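Local structure of papain-like protease (Human betacoronavirus 2c EMC/2012, 4RNA) at residues Phe268-Gly273 / Trp305-Thr310; Lys255-Ser260 / Gly289-Phe294. The protein probably acts as a papain-like cysteine protease that cuts the viral polyprotein and, as in related coronavirus enzymes, removes ubiquitin-like modifiers from host proteins. All coordinates share one frame; numbering follows the deposited sequence.

Overall arrangement
Of the strands concerned, 252-258 comes first along the chain, 267-272 next, then the hairpin of strands 280-287 and 290-294, then 299-302, and last the long strand 304-315. Contact 2 joins strand 252-258 to strand 290-294 and closes a loop of 28 residues; contact 1 joins strand 267-272 to strand 304-315 and closes one of 31. Because the four segments alternate along the chain, the loops cross. Strand 304-315 links them: one end of 305-310 bonds to 255-260 through its backbone, W305 with V257 and C307 with K255, while its other end pairs with 268-273. W305 also packs on K293 of contact 2. Both contacts belong to the same curled, mixed sheet, their centres about 11 Å apart.

Contact 1 of 2, residues Phe268-Gly273 / Trp305-Thr310; sequences FNVFQG and WKCKVT
V270 and V309 form a non-hydrogen-bonded antiparallel pair where strand 267-272 meets strand 304-315, in the buried part of a curled mixed sheet. Backbone bonds flank the pair: T310 N donates to N269 O and F271 N to K308 O, each at 2.9 Å. The short strand segments run at 122° to each other, and only a brief ladder forms before they diverge. Such twisted beta-sheet belongs to the palm of coronavirus papain-like proteases, and N269 ties this strand to its surroundings: its OD1 bonds to H283 on the neighbouring strand, its ND2 to D311 and to T121 of helix 115-122. Where the backbones part, side chains bridge the gap. V270 CG2 lies 3.7 Å from both C307 SG and W305 CZ3. F268, with CG between its backbone N and carbonyl carbon (chi1 58°), turns its ring edge to W305, CZ standing 4.0 Å from CE3; C307 SG approaches the same phenyl ring obliquely, as a sulfur-aromatic contact. Further along, Q272 NE2 meets the indole edge of W305 in its plane, 3.8 Å from CZ2, with the amide nearly perpendicular to the ring. F271 O, buried without a polar partner in the model, is covered by K308 CB at 3.4 Å.

Contact 2 of 2, residues Lys255-Ser260 / Gly289-Phe294; sequences KLVTTS and GLILKF
T259 OG1 donates a hydrogen bond of 2.8 Å to G289 O, joining the end of strand 252-258 to the turn that precedes strand 290-294. The hydroxyl does not use a carbonyl lone pair: it stands well above the carbonyl plane of G289, 48° out of it. T259 can make this bond because its OG1 sits between its own backbone N and carbonyl carbon (chi1 57°), a position that also leaves CG2 to face strand 290-294. The methyl comes 3.8 Å from L290 C, and equally close, 3.8 Å, to I291 CG1. One threonine thus meets the other segment with both branches, one polar and one apolar. Deeper in, I291 reaches back: its extended side chain carries CD1 to within 3.8 Å of V257 CG1, the two side chains crossing at a slant. The segments form no beta ladder with each other. Instead they converge where strand 299-302 passes into strand 304-315, T259 bonding through its backbone to S303 and I291 to T302, while V257 packs on C307 and V309, and I291 on W305, all on strand 304-315. G289, with positive phi, ends the tight link of a beta hairpin formed by strands 280-287 and 290-294; it lies in that link, so that its carbonyl is at the hairpin's tip. Across from it, the chain leaves strand 252-258 through an ST turn. T258 OG1 accepts from S260 N at 3.0 Å in a nearly straight bond (166°), and S260 OG adds a second at 2.8 Å to the same T258 OG1. That oxygen is also hydrogen-bonded to D304 OD2, giving it three partners.

Contact 1 of 2, residues Phe268-Gly273 / Trp305-Thr310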
loop_
_atom_site.group_PDB
_atom_site.type_symbol
_atom_site.label_atom_id
_atom_site.label_comp_id
_atom_site.label_asym_id
_atom_site.label_seq_id
_atom_site.Cartn_x
_atom_site.Cartn_y
_atom_site.Cartn_z
ATOM N N PHE A 268 3.477 -19.746 14.564
ATOM C CA PHE A 268 2.959 -19.732 13.204
ATOM C C PHE A 268 1.623 -19.047 13.158
ATOM O O PHE A 268 0.918 -18.996 14.180
ATOM C CB PHE A 268 2.881 -21.171 12.600
ATOM C CG PHE A 268 2.019 -22.129 13.398
ATOM C CD1 PHE A 268 2.547 -22.821 14.483
ATOM C CD2 PHE A 268 0.704 -22.281 13.079
ATOM C CE1 PHE A 268 1.799 -23.706 15.234
ATOM C CE2 PHE A 268 -0.072 -23.181 13.813
ATOM C CZ PHE A 268 0.471 -23.891 14.886
ATOM N N ASN A 269 1.237 -18.522 11.988
ATOM C CA ASN A 269 -0.151 -18.048 11.871
ATOM C C ASN A 269 -1.056 -18.955 11.128
ATOM O O ASN A 269 -0.621 -19.790 10.321
ATOM C CB ASN A 269 -0.208 -16.649 11.223
ATOM C CG ASN A 269 0.552 -15.620 12.067
ATOM O OD1 ASN A 269 0.384 -15.597 13.282
ATOM N ND2 ASN A 269 1.374 -14.756 11.420
ATOM N N VAL A 270 -2.354 -18.794 11.380
ATOM C CA VAL A 270 -3.292 -19.706 10.751
ATOM C C VAL A 270 -4.370 -18.800 10.173
ATOM O O VAL A 270 -4.703 -17.767 10.781
ATOM C CB VAL A 270 -3.911 -20.689 11.809
ATOM C CG1 VAL A 270 -5.177 -21.305 11.304
ATOM C CG2 VAL A 270 -2.912 -21.773 12.197
ATOM N N PHE A 271 -4.864 -19.119 8.970
ATOM C CA PHE A 271 -6.041 -18.429 8.458
ATOM C C PHE A 271 -7.177 -19.432 8.366
ATOM O O PHE A 271 -6.999 -20.490 7.767
ATOM C CB PHE A 271 -5.732 -17.802 7.100
ATOM C CG PHE A 271 -6.886 -17.024 6.473
ATOM C CD1 PHE A 271 -7.273 -15.770 6.966
ATOM C CD2 PHE A 271 -7.551 -17.526 5.380
ATOM C CE1 PHE A 271 -8.310 -15.060 6.376
ATOM C CE2 PHE A 271 -8.596 -16.815 4.794
ATOM C CZ PHE A 271 -8.959 -15.581 5.281
ATOM N N GLN A 272 -8.334 -19.071 8.927
ATOM C CA GLN A 272 -9.536 -19.927 9.051
ATOM C C GLN A 272 -10.673 -19.462 8.170
ATOM O O GLN A 272 -11.061 -18.286 8.230
ATOM C CB GLN A 272 -10.049 -19.926 10.499
ATOM C CG GLN A 272 -9.233 -20.790 11.459
ATOM C CD GLN A 272 -9.488 -20.506 12.944
ATOM O OE1 GLN A 272 -10.232 -19.593 13.320
ATOM N NE2 GLN A 272 -8.847 -21.301 13.799
ATOM N N GLY A 273 -11.173 -20.396 7.345
ATOM C CA GLY A 273 -12.380 -20.257 6.505
ATOM C C GLY A 273 -12.341 -19.422 5.222
ATOM O O GLY A 273 -13.031 -18.400 5.145
ATOM N N TRP A 305 -2.889 -30.096 16.158
ATOM C CA TRP A 305 -3.799 -29.185 15.500
ATOM C C TRP A 305 -3.725 -29.296 14.016
ATOM O O TRP A 305 -2.655 -29.072 13.407
ATOM C CB TRP A 305 -3.508 -27.750 15.921
ATOM C CG TRP A 305 -4.581 -26.756 15.557
ATOM C CD1 TRP A 305 -5.921 -26.991 15.284
ATOM C CD2 TRP A 305 -4.432 -25.295 15.511
ATOM N NE1 TRP A 305 -6.579 -25.804 15.035
ATOM C CE2 TRP A 305 -5.742 -24.753 15.179
ATOM C CE3 TRP A 305 -3.363 -24.404 15.735
ATOM C CZ2 TRP A 305 -5.962 -23.363 15.047
ATOM C CZ3 TRP A 305 -3.598 -23.009 15.610
ATOM C CH2 TRP A 305 -4.858 -22.510 15.272
ATOM N N LYS A 306 -4.876 -29.637 13.433
ATOM C CA LYS A 306 -5.064 -29.622 11.998
ATOM C C LYS A 306 -5.623 -28.257 11.640
ATOM O O LYS A 306 -6.713 -27.879 12.042
ATOM C CB LYS A 306 -6.009 -30.740 11.500
ATOM C CG LYS A 306 -6.041 -30.824 9.963
ATOM C CD LYS A 306 -6.609 -32.135 9.429
ATOM C CE LYS A 306 -8.127 -32.187 9.497
ATOM N NZ LYS A 306 -8.664 -33.378 8.775
ATOM N N CYS A 307 -4.861 -27.524 10.854
ATOM C CA CYS A 307 -5.178 -26.109 10.595
ATOM C C CYS A 307 -4.406 -25.641 9.328
ATOM O O CYS A 307 -3.423 -26.270 8.910
ATOM C CB CYS A 307 -4.748 -25.265 11.802
ATOM S SG CYS A 307 -2.956 -25.453 12.093
ATOM N N LYS A 308 -4.850 -24.519 8.778
ATOM C CA LYS A 308 -4.289 -23.906 7.553
ATOM C C LYS A 308 -3.283 -22.838 7.898
ATOM O O LYS A 308 -3.616 -21.679 8.203
ATOM C CB LYS A 308 -5.423 -23.318 6.727
ATOM C CG LYS A 308 -6.487 -24.360 6.366
ATOM C CD LYS A 308 -7.730 -23.624 5.902
ATOM C CE LYS A 308 -8.592 -24.492 5.008
ATOM N NZ LYS A 308 -9.703 -23.615 4.520
ATOM N N VAL A 309 -2.047 -23.271 7.814
ATOM C CA VAL A 309 -0.905 -22.483 8.190
ATOM C C VAL A 309 -0.616 -21.482 7.090
ATOM O O VAL A 309 -0.684 -21.827 5.866
ATOM C CB VAL A 309 0.249 -23.429 8.419
ATOM C CG1 VAL A 309 1.581 -22.712 8.570
ATOM C CG2 VAL A 309 0.003 -24.326 9.624
ATOM N N THR A 310 -0.149 -20.298 7.511
ATOM C CA THR A 310 0.271 -19.269 6.568
ATOM C C THR A 310 1.734 -18.957 6.847
ATOM O O THR A 310 2.553 -19.565 6.251
ATOM C CB THR A 310 -0.609 -18.011 6.647
ATOM O OG1 THR A 310 -0.774 -17.551 8.018
ATOM C CG2 THR A 310 -1.979 -18.255 6.012
#

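Contact 2 of 2, residues Lys255-Ser260 / Gly289-Phe294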
loop_
_atom_site.group_PDB
_atom_site.type_symbol
_atom_site.label_atom_id
_atom_site.label_comp_id
_atom_site.label_asym_id
_atom_site.label_seq_id
_atom_site.Cartn_x
_atom_site.Cartn_y
_atom_site.Cartn_z
ATOM N N LYS A 255 -2.467 -28.506 7.498
ATOM C CA LYS A 255 -1.360 -29.305 7.962
ATOM C C LYS A 255 -1.769 -29.886 9.301
ATOM O O LYS A 255 -2.632 -29.316 9.971
ATOM C CB LYS A 255 -0.118 -28.438 8.140
ATOM C CG LYS A 255 0.801 -28.489 6.943
ATOM C CD LYS A 255 1.750 -27.310 6.965
ATOM C CE LYS A 255 2.875 -27.467 5.967
ATOM N NZ LYS A 255 3.994 -28.321 6.448
ATOM N N LEU A 256 -1.144 -30.996 9.692
ATOM C CA LEU A 256 -1.269 -31.494 11.057
ATOM C C LEU A 256 -0.062 -30.982 11.837
ATOM O O LEU A 256 1.113 -31.396 11.598
ATOM C CB LEU A 256 -1.402 -33.046 11.152
ATOM C CG LEU A 256 -1.953 -33.674 12.466
ATOM C CD1 LEU A 256 -0.908 -33.859 13.573
ATOM C CD2 LEU A 256 -3.195 -32.942 13.008
ATOM N N VAL A 257 -0.327 -30.045 12.736
ATOM C CA VAL A 257 0.775 -29.493 13.523
ATOM C C VAL A 257 0.783 -30.229 14.840
ATOM O O VAL A 257 -0.290 -30.410 15.440
ATOM C CB VAL A 257 0.644 -27.957 13.729
ATOM C CG1 VAL A 257 1.801 -27.473 14.604
ATOM C CG2 VAL A 257 0.590 -27.203 12.378
ATOM N N THR A 258 1.944 -30.739 15.234
ATOM C CA THR A 258 2.101 -31.448 16.564
ATOM C C THR A 258 3.359 -31.020 17.315
ATOM O O THR A 258 4.469 -30.846 16.732
ATOM C CB THR A 258 2.154 -33.051 16.413
ATOM O OG1 THR A 258 2.321 -33.699 17.692
ATOM C CG2 THR A 258 3.321 -33.497 15.566
ATOM N N THR A 259 3.230 -30.945 18.637
ATOM C CA THR A 259 4.406 -30.740 19.475
ATOM C C THR A 259 5.130 -32.058 19.924
ATOM O O THR A 259 6.225 -32.013 20.537
ATOM C CB THR A 259 4.030 -29.937 20.756
ATOM O OG1 THR A 259 2.995 -30.617 21.465
ATOM C CG2 THR A 259 3.568 -28.527 20.422
ATOM N N SER A 260 4.561 -33.218 19.579
ATOM C CA SER A 260 5.082 -34.506 20.108
ATOM C C SER A 260 6.494 -34.761 19.591
ATOM O O SER A 260 7.285 -35.495 20.180
ATOM C CB SER A 260 4.137 -35.697 19.762
ATOM O OG SER A 260 4.002 -35.853 18.348
ATOM N N GLY A 289 5.670 -27.371 25.762
ATOM C CA GLY A 289 5.208 -28.569 25.036
ATOM C C GLY A 289 3.822 -28.496 24.426
ATOM O O GLY A 289 3.270 -29.533 24.037
ATOM N N LEU A 290 3.237 -27.301 24.321
ATOM C CA LEU A 290 1.871 -27.168 23.763
ATOM C C LEU A 290 1.796 -26.083 22.687
ATOM O O LEU A 290 2.696 -25.261 22.589
ATOM C CB LEU A 290 0.853 -26.838 24.843
ATOM C CG LEU A 290 0.522 -27.912 25.904
ATOM C CD1 LEU A 290 -0.296 -27.213 26.968
ATOM C CD2 LEU A 290 -0.252 -29.106 25.334
ATOM N N ILE A 291 0.720 -26.095 21.910
ATOM C CA ILE A 291 0.476 -25.039 20.950
ATOM C C ILE A 291 -0.493 -24.097 21.646
ATOM O O ILE A 291 -1.612 -24.514 21.997
ATOM C CB ILE A 291 -0.190 -25.563 19.651
ATOM C CG1 ILE A 291 0.712 -26.544 18.910
ATOM C CG2 ILE A 291 -0.649 -24.397 18.765
ATOM C CD1 ILE A 291 -0.031 -27.408 17.893
ATOM N N LEU A 292 -0.077 -22.837 21.863
ATOM C CA LEU A 292 -0.990 -21.804 22.389
ATOM C C LEU A 292 -1.593 -21.023 21.234
ATOM O O LEU A 292 -0.854 -20.447 20.433
ATOM C CB LEU A 292 -0.270 -20.829 23.328
ATOM C CG LEU A 292 0.781 -21.256 24.363
ATOM C CD1 LEU A 292 0.929 -20.161 25.404
ATOM C CD2 LEU A 292 0.453 -22.585 25.010
ATOM N N LYS A 293 -2.912 -21.029 21.143
ATOM C CA LYS A 293 -3.645 -20.408 20.052
ATOM C C LYS A 293 -4.240 -19.111 20.567
ATOM O O LYS A 293 -5.130 -19.117 21.431
ATOM C CB LYS A 293 -4.796 -21.303 19.558
ATOM C CG LYS A 293 -4.381 -22.730 19.208
ATOM C CD LYS A 293 -5.399 -23.756 19.743
ATOM C CE LYS A 293 -6.503 -24.090 18.761
ATOM N NZ LYS A 293 -7.089 -25.423 19.141
ATOM N N PHE A 294 -3.744 -17.996 20.038
ATOM C CA PHE A 294 -4.141 -16.676 20.478
ATOM C C PHE A 294 -5.094 -16.125 19.456
ATOM O O PHE A 294 -4.702 -15.599 18.375
ATOM C CB PHE A 294 -2.920 -15.795 20.607
ATOM C CG PHE A 294 -2.031 -16.151 21.756
ATOM C CD1 PHE A 294 -2.302 -15.647 23.030
ATOM C CD2 PHE A 294 -0.901 -16.936 21.579
ATOM C CE1 PHE A 294 -1.486 -15.959 24.104
ATOM C CE2 PHE A 294 -0.075 -17.245 22.639
ATOM C CZ PHE A 294 -0.357 -16.746 23.912
#